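Local atomic coordinates of sensory box/GGDEF family protein (PDB entry 4YME), a protein that probably takes part in cyclic di-GMP signalling at the membrane, joining sensory regions to GGDEF and EAL domains, of which this chain is the GGDEF domain. Residues A[5-10]-A[59-64]; A[11-16]-A[78-83]; A[36-41]-A[145-150]. All blocks are in the same frame, centred on the assembly; numbering follows the deposited sequence. Where two conformers were deposited one is given.

Interaction 1. Residues A[5-10]-A[59-64]; sequences DGLTGL and LLVETA
The methyl of A64 is the bump on which this contact turns: it presses into a shallow hollow between T8 and L10. T8 CB meets A64 CB at 3.5 Å, tighter than carbons usually pack, while L10 CD1 closes the far wall of the hollow at 3.7 Å from the same A64 CB. With only a methyl on the helix side, the loop comes close; the CA atoms of T8 and V61 are 5.4 Å apart. T8 CG2 lies against the carbonyl oxygen L60 O, one turn before A64 on helix 53-70, at 3.7 Å. L7 then crosses L60 at about a right angle, its CD2 meeting L60 CD1 at 3.7 Å, and V61 CG2 lies loosely near the backbone O of L7.

No hydrogen bond joins the two segments, and bonds within the loop help to shape it. With chi1 at 65°, T8 OG1 sits between the backbone N and the carbonyl carbon; from there it donates to the anti lone pair of D5 OD2 at 2.6 Å and accepts from L10 N, an ST turn. Replacing T8 by an alanine is likely to cost D5 OD2 its hydroxyl donor, though R79 would remain as a partner, to undo the ST turn and to open a gap beside L60 O where CG2 now lies. The sequence D-G-L-T matches the DxLT signature, a tight turn at the start of GGDEF domains. Strand 76-81 borders this turn through R79, which touches L7, T8 and L60 and forms a salt bridge with D5, whereas F85 on the next strand, 84-91, touches L10, L60 and T63, so that loop and helix both rest on the sheet near its outermost strand 76-81.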
ATOM      1  N   ASP A   5      -6.638  -5.296 -10.341  1.00 16.24           N
ATOM      2  CA  ASP A   5      -5.327  -5.606 -10.866  1.00 16.28           C
ATOM      3  C   ASP A   5      -5.349  -7.079 -11.209  1.00 17.09           C
ATOM      4  O   ASP A   5      -5.543  -7.938 -10.335  1.00 17.87           O
ATOM      5  CB  ASP A   5      -4.253  -5.345  -9.811  1.00 16.07           C
ATOM      6  CG  ASP A   5      -2.865  -5.725 -10.278  1.00 17.01           C
ATOM      7  OD1 ASP A   5      -2.445  -5.255 -11.360  1.00 20.00           O
ATOM      8  OD2 ASP A   5      -2.198  -6.492  -9.550  1.00 16.88           O
ATOM      9  N   GLY A   6      -5.099  -7.387 -12.471  1.00 18.20           N
ATOM     10  CA  GLY A   6      -5.143  -8.809 -12.898  1.00 18.40           C
ATOM     11  C   GLY A   6      -4.150  -9.685 -12.167  1.00 17.37           C
ATOM     12  O   GLY A   6      -4.454 -10.824 -11.761  1.00 17.44           O
ATOM     13  N   LEU A   7      -2.901  -9.208 -12.024  1.00 17.11           N
ATOM     14  CA  LEU A   7      -1.890 -10.038 -11.451  1.00 16.75           C
ATOM     15  C   LEU A   7      -2.242 -10.450 -10.036  1.00 16.25           C
ATOM     16  O   LEU A   7      -2.069 -11.587  -9.714  1.00 16.41           O
ATOM     17  CB  LEU A   7      -0.521  -9.341 -11.451  1.00 17.90           C
ATOM     18  CG  LEU A   7       0.635 -10.198 -11.033  1.00 19.46           C
ATOM     19  CD1 LEU A   7       0.994 -11.336 -12.005  1.00 20.92           C
ATOM     20  CD2 LEU A   7       1.832  -9.281 -10.710  1.00 20.71           C
ATOM     21  N   THR A   8      -2.767  -9.543  -9.221  1.00 15.84           N
ATOM     22  CA  THR A   8      -2.907  -9.756  -7.775  1.00 15.42           C
ATOM     23  C   THR A   8      -4.351  -9.794  -7.237  1.00 15.09           C
ATOM     24  O   THR A   8      -4.588 -10.367  -6.187  1.00 17.05           O
ATOM     25  CB  THR A   8      -2.228  -8.589  -6.966  1.00 15.87           C
ATOM     26  OG1 THR A   8      -2.903  -7.364  -7.208  1.00 16.72           O
ATOM     27  CG2 THR A   8      -0.741  -8.481  -7.265  1.00 17.01           C
ATOM     28  N   GLY A   9      -5.317  -9.296  -7.995  1.00 15.23           N
ATOM     29  CA  GLY A   9      -6.668  -9.208  -7.489  1.00 15.73           C
ATOM     30  C   GLY A   9      -6.982  -8.062  -6.545  1.00 15.13           C
ATOM     31  O   GLY A   9      -8.137  -7.921  -6.082  1.00 16.12           O
ATOM     32  N   LEU A  10      -5.987  -7.248  -6.246  1.00 14.57           N
ATOM     33  CA  LEU A  10      -6.237  -5.997  -5.519  1.00 14.55           C
ATOM     34  C   LEU A  10      -6.901  -5.016  -6.473  1.00 14.69           C
ATOM     35  O   LEU A  10      -7.129  -5.291  -7.635  1.00 15.80           O
ATOM     36  CB  LEU A  10      -4.901  -5.371  -5.059  1.00 14.30           C
ATOM     37  CG  LEU A  10      -4.109  -6.241  -4.098  1.00 14.85           C
ATOM     38  CD1 LEU A  10      -2.803  -5.575  -3.695  1.00 15.34           C
ATOM     39  CD2 LEU A  10      -4.889  -6.626  -2.901  1.00 15.77           C
ATOM     40  N   LEU A  59       6.710 -12.169  -5.688  1.00 16.82           N
ATOM     41  CA  LEU A  59       6.745 -11.165  -4.614  1.00 17.07           C
ATOM     42  C   LEU A  59       5.454 -10.393  -4.596  1.00 15.85           C
ATOM     43  O   LEU A  59       4.909 -10.107  -3.519  1.00 16.20           O
ATOM     44  CB  LEU A  59       7.916 -10.163  -4.699  1.00 18.30           C
ATOM     45  CG  LEU A  59       9.333 -10.704  -4.524  1.00 20.92           C
ATOM     46  CD1 LEU A  59      10.321  -9.563  -4.678  1.00 21.97           C
ATOM     47  CD2 LEU A  59       9.536 -11.392  -3.242  1.00 22.09           C
ATOM     48  N   LEU A  60       5.021 -10.000  -5.799  1.00 15.63           N
ATOM     49  CA  LEU A  60       3.782  -9.187  -5.900  1.00 15.32           C
ATOM     50  C   LEU A  60       2.567  -9.943  -5.411  1.00 14.93           C
ATOM     51  O   LEU A  60       1.723  -9.415  -4.690  1.00 14.13           O
ATOM     52  CB  LEU A  60       3.602  -8.604  -7.293  1.00 15.75           C
ATOM     53  CG  LEU A  60       4.784  -7.771  -7.825  1.00 16.64           C
ATOM     54  CD1 LEU A  60       4.529  -7.306  -9.231  1.00 16.68           C
ATOM     55  CD2 LEU A  60       5.051  -6.594  -6.910  1.00 17.05           C
ATOM     56  N   VAL A  61       2.455 -11.202  -5.814  1.00 15.68           N
ATOM     57  CA  VAL A  61       1.327 -12.063  -5.454  1.00 15.67           C
ATOM     58  C   VAL A  61       1.293 -12.309  -3.966  1.00 15.30           C
ATOM     59  O   VAL A  61       0.245 -12.225  -3.328  1.00 14.94           O
ATOM     60  CB  VAL A  61       1.419 -13.389  -6.252  1.00 16.69           C
ATOM     61  CG1 VAL A  61       0.509 -14.425  -5.681  1.00 17.34           C
ATOM     62  CG2 VAL A  61       1.039 -13.063  -7.722  1.00 17.28           C
ATOM     63  N   GLU A  62       2.458 -12.532  -3.375  1.00 15.23           N
ATOM     64  CA  GLU A  62       2.477 -12.790  -1.935  1.00 16.03           C
ATOM     65  C   GLU A  62       2.202 -11.484  -1.160  1.00 15.26           C
ATOM     66  O   GLU A  62       1.522 -11.518  -0.152  1.00 15.24           O
ATOM     67  CB  GLU A  62       3.808 -13.379  -1.535  1.00 17.11           C
ATOM     68  CG  GLU A  62       3.963 -13.622  -0.051  1.00 18.36           C
ATOM     69  CD  GLU A  62       3.040 -14.582   0.563  1.00 20.66           C
ATOM     70  OE1 GLU A  62       2.288 -15.319  -0.119  1.00 20.77           O
ATOM     71  OE2 GLU A  62       2.906 -14.605   1.809  1.00 23.71           O
ATOM     72  N   THR A  63       2.719 -10.354  -1.628  1.00 14.72           N
ATOM     73  CA  THR A  63       2.429  -9.056  -0.977  1.00 15.03           C
ATOM     74  C   THR A  63       0.936  -8.859  -0.954  1.00 14.97           C
ATOM     75  O   THR A  63       0.380  -8.474   0.051  1.00 15.46           O
ATOM     76  CB  THR A  63       3.117  -7.910  -1.727  1.00 14.83           C
ATOM     77  OG1 THR A  63       4.557  -8.096  -1.608  1.00 16.09           O
ATOM     78  CG2 THR A  63       2.771  -6.545  -1.153  1.00 15.13           C
ATOM     79  N   ALA A  64       0.285  -9.092  -2.102  1.00 14.46           N
ATOM     80  CA  ALA A  64      -1.153  -8.915  -2.192  1.00 14.21           C
ATOM     81  C   ALA A  64      -1.909  -9.841  -1.280  1.00 15.10           C
ATOM     82  O   ALA A  64      -2.890  -9.429  -0.670  1.00 16.00           O
ATOM     83  CB  ALA A  64      -1.586  -9.093  -3.592  1.00 14.48           C
TER

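Interaction 2. Residues A[11-16]-A[78-83]; sequences LNRNSL and ARLGGD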
ATOM      1  N   LEU A  11      -7.293  -3.853  -5.944  1.00 14.80           N
ATOM      2  CA  LEU A  11      -7.769  -2.818  -6.799  1.00 15.07           C
ATOM      3  C   LEU A  11      -6.669  -2.347  -7.744  1.00 15.67           C
ATOM      4  O   LEU A  11      -5.477  -2.536  -7.484  1.00 16.35           O
ATOM      5  CB  LEU A  11      -8.306  -1.622  -5.985  1.00 15.54           C
ATOM      6  CG  LEU A  11      -9.492  -1.887  -5.089  1.00 17.19           C
ATOM      7  CD1 LEU A  11      -9.883  -0.576  -4.397  1.00 17.92           C
ATOM      8  CD2 LEU A  11     -10.663  -2.485  -5.827  1.00 19.26           C
ATOM      9  N   ASN A  12      -7.066  -1.753  -8.851  1.00 16.80           N
ATOM     10  CA  ASN A  12      -6.121  -1.100  -9.737  1.00 18.27           C
ATOM     11  C   ASN A  12      -6.149   0.424  -9.517  1.00 18.15           C
ATOM     12  O   ASN A  12      -6.843   0.935  -8.644  1.00 18.52           O
ATOM     13  CB  ASN A  12      -6.360  -1.516 -11.188  1.00 19.41           C
ATOM     14  CG  ASN A  12      -7.752  -1.178 -11.714  1.00 20.87           C
ATOM     15  OD1 ASN A  12      -8.418  -0.289 -11.198  1.00 21.22           O
ATOM     16  ND2 ASN A  12      -8.219  -1.937 -12.705  1.00 22.20           N
ATOM     17  N   ARG A  13      -5.314   1.150 -10.256  1.00 19.54           N
ATOM     18  CA  ARG A  13      -5.257   2.613 -10.119  1.00 22.52           C
ATOM     19  C   ARG A  13      -6.628   3.273 -10.261  1.00 22.42           C
ATOM     20  O   ARG A  13      -6.949   4.198  -9.465  1.00 21.80           O
ATOM     21  CB  ARG A  13      -4.308   3.196 -11.187  1.00 26.24           C
ATOM     22  CG  ARG A  13      -4.120   4.720 -11.102  1.00 30.10           C
ATOM     23  CD  ARG A  13      -3.194   5.222 -12.243  1.00 33.32           C
ATOM     24  NE  ARG A  13      -1.836   4.679 -12.136  1.00 35.58           N
ATOM     25  CZ  ARG A  13      -0.870   5.151 -11.344  1.00 37.54           C
ATOM     26  NH1 ARG A  13      -1.081   6.176 -10.529  1.00 39.37           N
ATOM     27  NH2 ARG A  13       0.321   4.556 -11.346  1.00 39.65           N
ATOM     28  N   ASN A  14      -7.389   2.864 -11.285  1.00 23.92           N
ATOM     29  CA  ASN A  14      -8.754   3.408 -11.588  0.50 25.66           C
ATOM     30  C   ASN A  14      -9.659   3.276 -10.381  1.00 24.81           C
ATOM     31  O   ASN A  14     -10.293   4.246  -9.915  1.00 22.62           O
ATOM     32  CB  ASN A  14      -9.421   2.650 -12.781  0.50 27.54           C
ATOM     33  CG  ASN A  14     -10.985   2.781 -12.810  0.50 29.14           C
ATOM     34  OD1 ASN A  14     -11.535   3.884 -12.681  0.50 29.80           O
ATOM     35  ND2 ASN A  14     -11.686   1.638 -12.984  0.50 29.85           N
ATOM     36  N   SER A  15      -9.780   2.039  -9.883  1.00 22.94           N
ATOM     37  CA  SER A  15     -10.740   1.786  -8.795  1.00 21.08           C
ATOM     38  C   SER A  15     -10.242   2.357  -7.490  1.00 19.14           C
ATOM     39  O   SER A  15     -11.028   2.850  -6.722  1.00 18.95           O
ATOM     40  CB  SER A  15     -11.133   0.327  -8.628  1.00 22.89           C
ATOM     41  OG  SER A  15     -10.016  -0.523  -8.519  1.00 25.57           O
ATOM     42  N   LEU A  16      -8.931   2.383  -7.273  1.00 18.68           N
ATOM     43  CA  LEU A  16      -8.388   3.095  -6.133  1.00 18.52           C
ATOM     44  C   LEU A  16      -8.809   4.556  -6.088  1.00 17.45           C
ATOM     45  O   LEU A  16      -9.299   5.072  -5.076  1.00 16.09           O
ATOM     46  CB  LEU A  16      -6.837   2.990  -6.134  1.00 18.89           C
ATOM     47  CG  LEU A  16      -6.121   3.952  -5.190  1.00 22.25           C
ATOM     48  CD1 LEU A  16      -6.456   3.500  -3.779  1.00 22.73           C
ATOM     49  CD2 LEU A  16      -4.606   3.997  -5.498  1.00 23.92           C
ATOM     50  N   ALA A  78      -4.661  -1.593  -3.190  1.00 14.10           N
ATOM     51  CA  ALA A  78      -4.463  -1.518  -4.634  1.00 14.75           C
ATOM     52  C   ALA A  78      -3.012  -1.796  -5.004  1.00 14.91           C
ATOM     53  O   ALA A  78      -2.134  -1.570  -4.158  1.00 14.72           O
ATOM     54  CB  ALA A  78      -4.807  -0.165  -5.169  1.00 16.14           C
ATOM     55  N   ARG A  79      -2.761  -2.283  -6.206  1.00 15.25           N
ATOM     56  CA  ARG A  79      -1.404  -2.282  -6.758  1.00 15.52           C
ATOM     57  C   ARG A  79      -1.440  -1.308  -7.933  1.00 18.68           C
ATOM     58  O   ARG A  79      -2.319  -1.397  -8.790  1.00 20.23           O
ATOM     59  CB  ARG A  79      -0.981  -3.669  -7.239  1.00 15.86           C
ATOM     60  CG  ARG A  79       0.483  -3.686  -7.723  1.00 16.88           C
ATOM     61  CD  ARG A  79       0.994  -5.054  -8.141  1.00 18.17           C
ATOM     62  NE  ARG A  79       0.442  -5.415  -9.400  1.00 18.94           N
ATOM     63  CZ  ARG A  79       1.046  -5.277 -10.590  1.00 19.29           C
ATOM     64  NH1 ARG A  79       2.283  -4.777 -10.747  1.00 21.00           N
ATOM     65  NH2 ARG A  79       0.401  -5.644 -11.662  1.00 20.67           N
ATOM     66  N   LEU A  80      -0.528  -0.342  -7.952  1.00 21.96           N
ATOM     67  CA  LEU A  80      -0.555   0.628  -9.083  1.00 26.92           C
ATOM     68  C   LEU A  80       0.040   0.068 -10.359  1.00 30.83           C
ATOM     69  O   LEU A  80      -0.485   0.318 -11.466  1.00 35.23           O
ATOM     70  CB  LEU A  80       0.085   1.949  -8.675  1.00 28.82           C
ATOM     71  CG  LEU A  80      -0.584   2.581  -7.443  1.00 31.04           C
ATOM     72  CD1 LEU A  80       0.123   3.873  -6.948  1.00 33.15           C
ATOM     73  CD2 LEU A  80      -2.040   2.861  -7.813  1.00 33.47           C
ATOM     74  N   GLY A  81       1.029  -0.798 -10.196  1.00 27.52           N
ATOM     75  CA  GLY A  81       2.072  -1.045 -11.185  1.00 30.49           C
ATOM     76  C   GLY A  81       3.421  -1.285 -10.511  1.00 27.87           C
ATOM     77  O   GLY A  81       3.763  -0.750  -9.441  1.00 30.74           O
ATOM     78  N   GLY A  82       4.225  -2.117 -11.128  1.00 24.23           N
ATOM     79  CA  GLY A  82       5.444  -2.542 -10.502  1.00 22.70           C
ATOM     80  C   GLY A  82       5.162  -3.076  -9.130  1.00 21.16           C
ATOM     81  O   GLY A  82       4.166  -3.773  -8.926  1.00 20.44           O
ATOM     82  N   ASP A  83       6.021  -2.703  -8.199  1.00 18.57           N
ATOM     83  CA  ASP A  83       5.937  -3.060  -6.798  1.00 18.07           C
ATOM     84  C   ASP A  83       5.414  -1.934  -5.915  1.00 17.55           C
ATOM     85  O   ASP A  83       5.692  -1.932  -4.715  1.00 18.15           O
ATOM     86  CB  ASP A  83       7.279  -3.518  -6.275  1.00 18.54           C
ATOM     87  CG  ASP A  83       8.333  -2.394  -6.246  1.00 19.80           C
ATOM     88  OD1 ASP A  83       8.312  -1.513  -7.134  1.00 21.84           O
ATOM     89  OD2 ASP A  83       9.142  -2.429  -5.310  1.00 21.26           O
TER
HETATM   90  O   HOH W   1      -3.152  -0.216 -11.673  1.00 29.69           O
HETATM   91  O   HOH W   2      -1.117   2.169 -13.155  1.00 51.72           O
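A78 meets L11 at a single beta bridge, its CB also packing 3.9 Å from L16 CB in the first turn of helix 13-30. L11 O takes the next backbone amide, R79 N, at 3.0 Å, and A78 CA-H makes a further contact with the same oxygen. Just past the bridge, N12 is the N-cap of the helix, and N12 and S15 form a capping box: S15 N donates to N12 OD1 and N12 N donates back to S15 OG, while N12 ND2 is held by A2 O. Further on, one water accepts from R13 N and donates to both R79 O and L80 O. The R79 side chain leads off instead to donate from NH1 to G82 O at 2.8 Å, in the guanidinium plane. L80 CB lies over one face of the R13 guanidinium, 3.7 Å from R13 NH2; a bend at chi3 (-64°) turns the guanidinium across L80, and a second water links R13 NE to L80 O. L80 CD2 meets L16 CD2 at 3.6 Å. G81, G82 and D83 then open the GGDEF motif in the hairpin between strands 76-81 and 84-91, where D83 OD2 accepts from L41 N.

Interaction 3. Residues A[36-41]-A[145-150]; sequences VICIDL and NADMAL
A146 O is met from two directions: L150 N donates to it at 2.9 Å, the regular bond of helix 139-156, while from the strand C38 CB packs 3.7 Å from it. No hydrogen bond crosses between the segments; A146, C38 and L150 carry most of the packing. The axes approach to 7.5 Å and cross at -45°. A146 CB fits between C38 and V36, touching V36 CG1 at 3.9 Å. C38 was modelled in two conformers; in one, with SG anti to the backbone N (chi1 -174°), the sulfur reaches L150 CD2 and comes near D147 OD1, which makes these sulfur contacts less certain than those of CB. This is the helix-on-sheet packing of the ferredoxin-like fold: strand 33-41 is an inner strand, bonded to strands 84-91 and 125-131, and V36, C38 and D40 face helix 139-156 while I37 and I39 meet helix 95-109 on the other side. L150 lies across D40 at the end of the contact. Its CD2 comes 3.9 Å from D40 CG and its CD1 comes 3.9 Å from D40 OD1, the two side chains crossing at a slant. D40 is buried, and its OD2 forms a salt bridge with K154, one turn after L150 on helix 139-156.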
ATOM      1  N   VAL A  36      -3.705   7.537   3.604  1.00 15.34           N
ATOM      2  CA  VAL A  36      -3.233   6.857   2.391  1.00 15.39           C
ATOM      3  C   VAL A  36      -1.803   6.459   2.636  1.00 15.44           C
ATOM      4  O   VAL A  36      -0.962   7.309   2.934  1.00 15.89           O
ATOM      5  CB  VAL A  36      -3.379   7.737   1.164  1.00 15.78           C
ATOM      6  CG1 VAL A  36      -2.799   7.115  -0.073  1.00 16.75           C
ATOM      7  CG2 VAL A  36      -4.908   8.148   1.021  1.00 16.20           C
ATOM      8  N   ILE A  37      -1.515   5.190   2.405  1.00 15.48           N
ATOM      9  CA  ILE A  37      -0.234   4.588   2.654  1.00 15.82           C
ATOM     10  C   ILE A  37       0.312   4.060   1.364  1.00 16.17           C
ATOM     11  O   ILE A  37      -0.295   3.166   0.770  1.00 16.15           O
ATOM     12  CB  ILE A  37      -0.322   3.486   3.688  1.00 17.43           C
ATOM     13  CG1 ILE A  37      -0.908   4.009   4.992  1.00 18.80           C
ATOM     14  CG2 ILE A  37       1.037   2.873   3.921  1.00 18.88           C
ATOM     15  CD1 ILE A  37      -1.314   2.999   6.007  1.00 20.94           C
ATOM     16  N   CYS A  38       1.442   4.588   0.927  1.00 16.27           N
ATOM     17  CA  CYS A  38       2.128   4.108  -0.260  0.50 17.70           C
ATOM     18  C   CYS A  38       3.278   3.182   0.141  1.00 17.35           C
ATOM     19  O   CYS A  38       4.064   3.518   1.018  1.00 18.31           O
ATOM     20  CB  CYS A  38       2.621   5.334  -1.035  0.50 18.74           C
ATOM     21  SG  CYS A  38       3.379   5.041  -2.641  0.50 21.96           S
ATOM     22  N   ILE A  39       3.367   2.020  -0.502  1.00 15.65           N
ATOM     23  CA  ILE A  39       4.276   0.963  -0.086  1.00 17.23           C
ATOM     24  C   ILE A  39       5.072   0.482  -1.262  1.00 17.79           C
ATOM     25  O   ILE A  39       4.527   0.359  -2.361  1.00 17.22           O
ATOM     26  CB  ILE A  39       3.480  -0.263   0.395  1.00 17.89           C
ATOM     27  CG1 ILE A  39       2.574   0.093   1.566  1.00 18.83           C
ATOM     28  CG2 ILE A  39       4.392  -1.463   0.697  1.00 19.10           C
ATOM     29  CD1 ILE A  39       1.458  -0.908   1.853  1.00 20.93           C
ATOM     30  N   ASP A  40       6.363   0.231  -1.072  1.00 18.15           N
ATOM     31  CA  ASP A  40       7.085  -0.447  -2.133  1.00 20.28           C
ATOM     32  C   ASP A  40       8.013  -1.472  -1.557  1.00 19.29           C
ATOM     33  O   ASP A  40       8.173  -1.521  -0.357  1.00 21.35           O
ATOM     34  CB  ASP A  40       7.684   0.471  -3.145  1.00 22.48           C
ATOM     35  CG  ASP A  40       8.932   1.114  -2.733  1.00 24.05           C
ATOM     36  OD1 ASP A  40       9.377   0.941  -1.591  1.00 24.38           O
ATOM     37  OD2 ASP A  40       9.534   1.669  -3.684  1.00 30.81           O
ATOM     38  N   LEU A  41       8.501  -2.368  -2.393  1.00 17.81           N
ATOM     39  CA  LEU A  41       9.283  -3.503  -1.927  1.00 18.27           C
ATOM     40  C   LEU A  41      10.781  -3.208  -2.082  1.00 19.23           C
ATOM     41  O   LEU A  41      11.244  -2.758  -3.127  1.00 21.92           O
ATOM     42  CB  LEU A  41       8.894  -4.789  -2.691  1.00 17.93           C
ATOM     43  CG  LEU A  41       7.431  -5.195  -2.502  1.00 17.84           C
ATOM     44  CD1 LEU A  41       7.170  -6.480  -3.280  1.00 18.52           C
ATOM     45  CD2 LEU A  41       7.044  -5.372  -0.983  1.00 19.63           C
ATOM     46  N   ASN A 145       1.102  13.135  -2.434  1.00 21.93           N
ATOM     47  CA  ASN A 145       1.757  13.420  -1.146  0.60 21.81           C
ATOM     48  C   ASN A 145       2.240  12.130  -0.515  1.00 21.75           C
ATOM     49  O   ASN A 145       3.308  12.106   0.121  1.00 21.99           O
ATOM     50  CB  ASN A 145       0.810  14.074  -0.162  0.60 22.25           C
ATOM     51  CG  ASN A 145       1.519  14.500   1.085  0.60 24.29           C
ATOM     52  OD1 ASN A 145       1.618  13.740   2.050  0.60 25.50           O
ATOM     53  ND2 ASN A 145       2.076  15.688   1.055  0.60 25.68           N
ATOM     54  N   ALA A 146       1.494  11.037  -0.686  1.00 21.18           N
ATOM     55  CA  ALA A 146       1.941   9.760  -0.088  1.00 21.37           C
ATOM     56  C   ALA A 146       3.145   9.235  -0.831  1.00 22.28           C
ATOM     57  O   ALA A 146       4.014   8.632  -0.219  1.00 21.38           O
ATOM     58  CB  ALA A 146       0.806   8.720  -0.073  1.00 21.06           C
ATOM     59  N   ASP A 147       3.211   9.479  -2.125  1.00 23.60           N
ATOM     60  CA  ASP A 147       4.364   9.043  -2.930  1.00 25.92           C
ATOM     61  C   ASP A 147       5.617   9.860  -2.539  1.00 24.85           C
ATOM     62  O   ASP A 147       6.747   9.312  -2.425  1.00 23.58           O
ATOM     63  CB  ASP A 147       4.001   9.237  -4.407  1.00 28.65           C
ATOM     64  CG  ASP A 147       4.955   8.538  -5.355  1.00 31.78           C
ATOM     65  OD1 ASP A 147       5.185   7.302  -5.168  1.00 35.08           O
ATOM     66  OD2 ASP A 147       5.403   9.214  -6.318  1.00 35.67           O
HETATM   67  N   MSE A 148       5.450  11.155  -2.305  1.00 23.36           N
HETATM   68  CA  MSE A 148       6.515  11.990  -1.810  1.00 22.07           C
HETATM   69  C   MSE A 148       6.973  11.500  -0.422  1.00 21.44           C
HETATM   70  O   MSE A 148       8.190  11.437  -0.131  1.00 20.06           O
HETATM   71  CB  MSE A 148       6.070  13.429  -1.755  1.00 24.29           C
HETATM   72  CG  MSE A 148       7.046  14.359  -1.382  1.00 24.86           C
HETATM   73 SE   MSE A 148       6.627  16.232  -1.885  0.75 24.72          SE
HETATM   74  CE  MSE A 148       5.083  16.446  -0.781  1.00 25.82           C
ATOM     75  N   ALA A 149       6.010  11.151   0.424  1.00 20.63           N
ATOM     76  CA  ALA A 149       6.331  10.619   1.749  1.00 19.77           C
ATOM     77  C   ALA A 149       7.102   9.311   1.638  1.00 20.19           C
ATOM     78  O   ALA A 149       8.011   9.063   2.420  1.00 20.54           O
ATOM     79  CB  ALA A 149       5.036  10.438   2.537  1.00 20.74           C
ATOM     80  N   LEU A 150       6.785   8.500   0.640  1.00 19.87           N
ATOM     81  CA  LEU A 150       7.523   7.254   0.385  1.00 19.72           C
ATOM     82  C   LEU A 150       8.959   7.582   0.004  1.00 20.36           C
ATOM     83  O   LEU A 150       9.885   6.965   0.550  1.00 21.91           O
ATOM     84  CB  LEU A 150       6.852   6.373  -0.669  1.00 21.00           C
ATOM     85  CG  LEU A 150       7.630   5.098  -1.078  1.00 21.22           C
ATOM     86  CD1 LEU A 150       7.844   4.141   0.071  1.00 22.02           C
ATOM     87  CD2 LEU A 150       6.860   4.377  -2.123  1.00 22.65           C
TER

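In the fold
The three contacts are joined largely through residues 79-83. Interactions 1 and 2, with centres about 10 Å apart, are tied by the salt bridge from D5 OD2 to R79 NE at 2.9 Å, and L60 CD1 packs 3.6 Å from G82 O. Interaction 2 reaches interaction 3, about 13 Å away between centres, where D83 OD2 probably accepts a hydrogen bond from L41 N at 3.0 Å. L41 also touches interaction 1, its CD1 lying 3.5 Å from T63 OG1. The signature loop, which in related diguanylate cyclases binds substrate and probably does so here, is thus bordered by L60 of helix 53-70 and the end of strand 33-41.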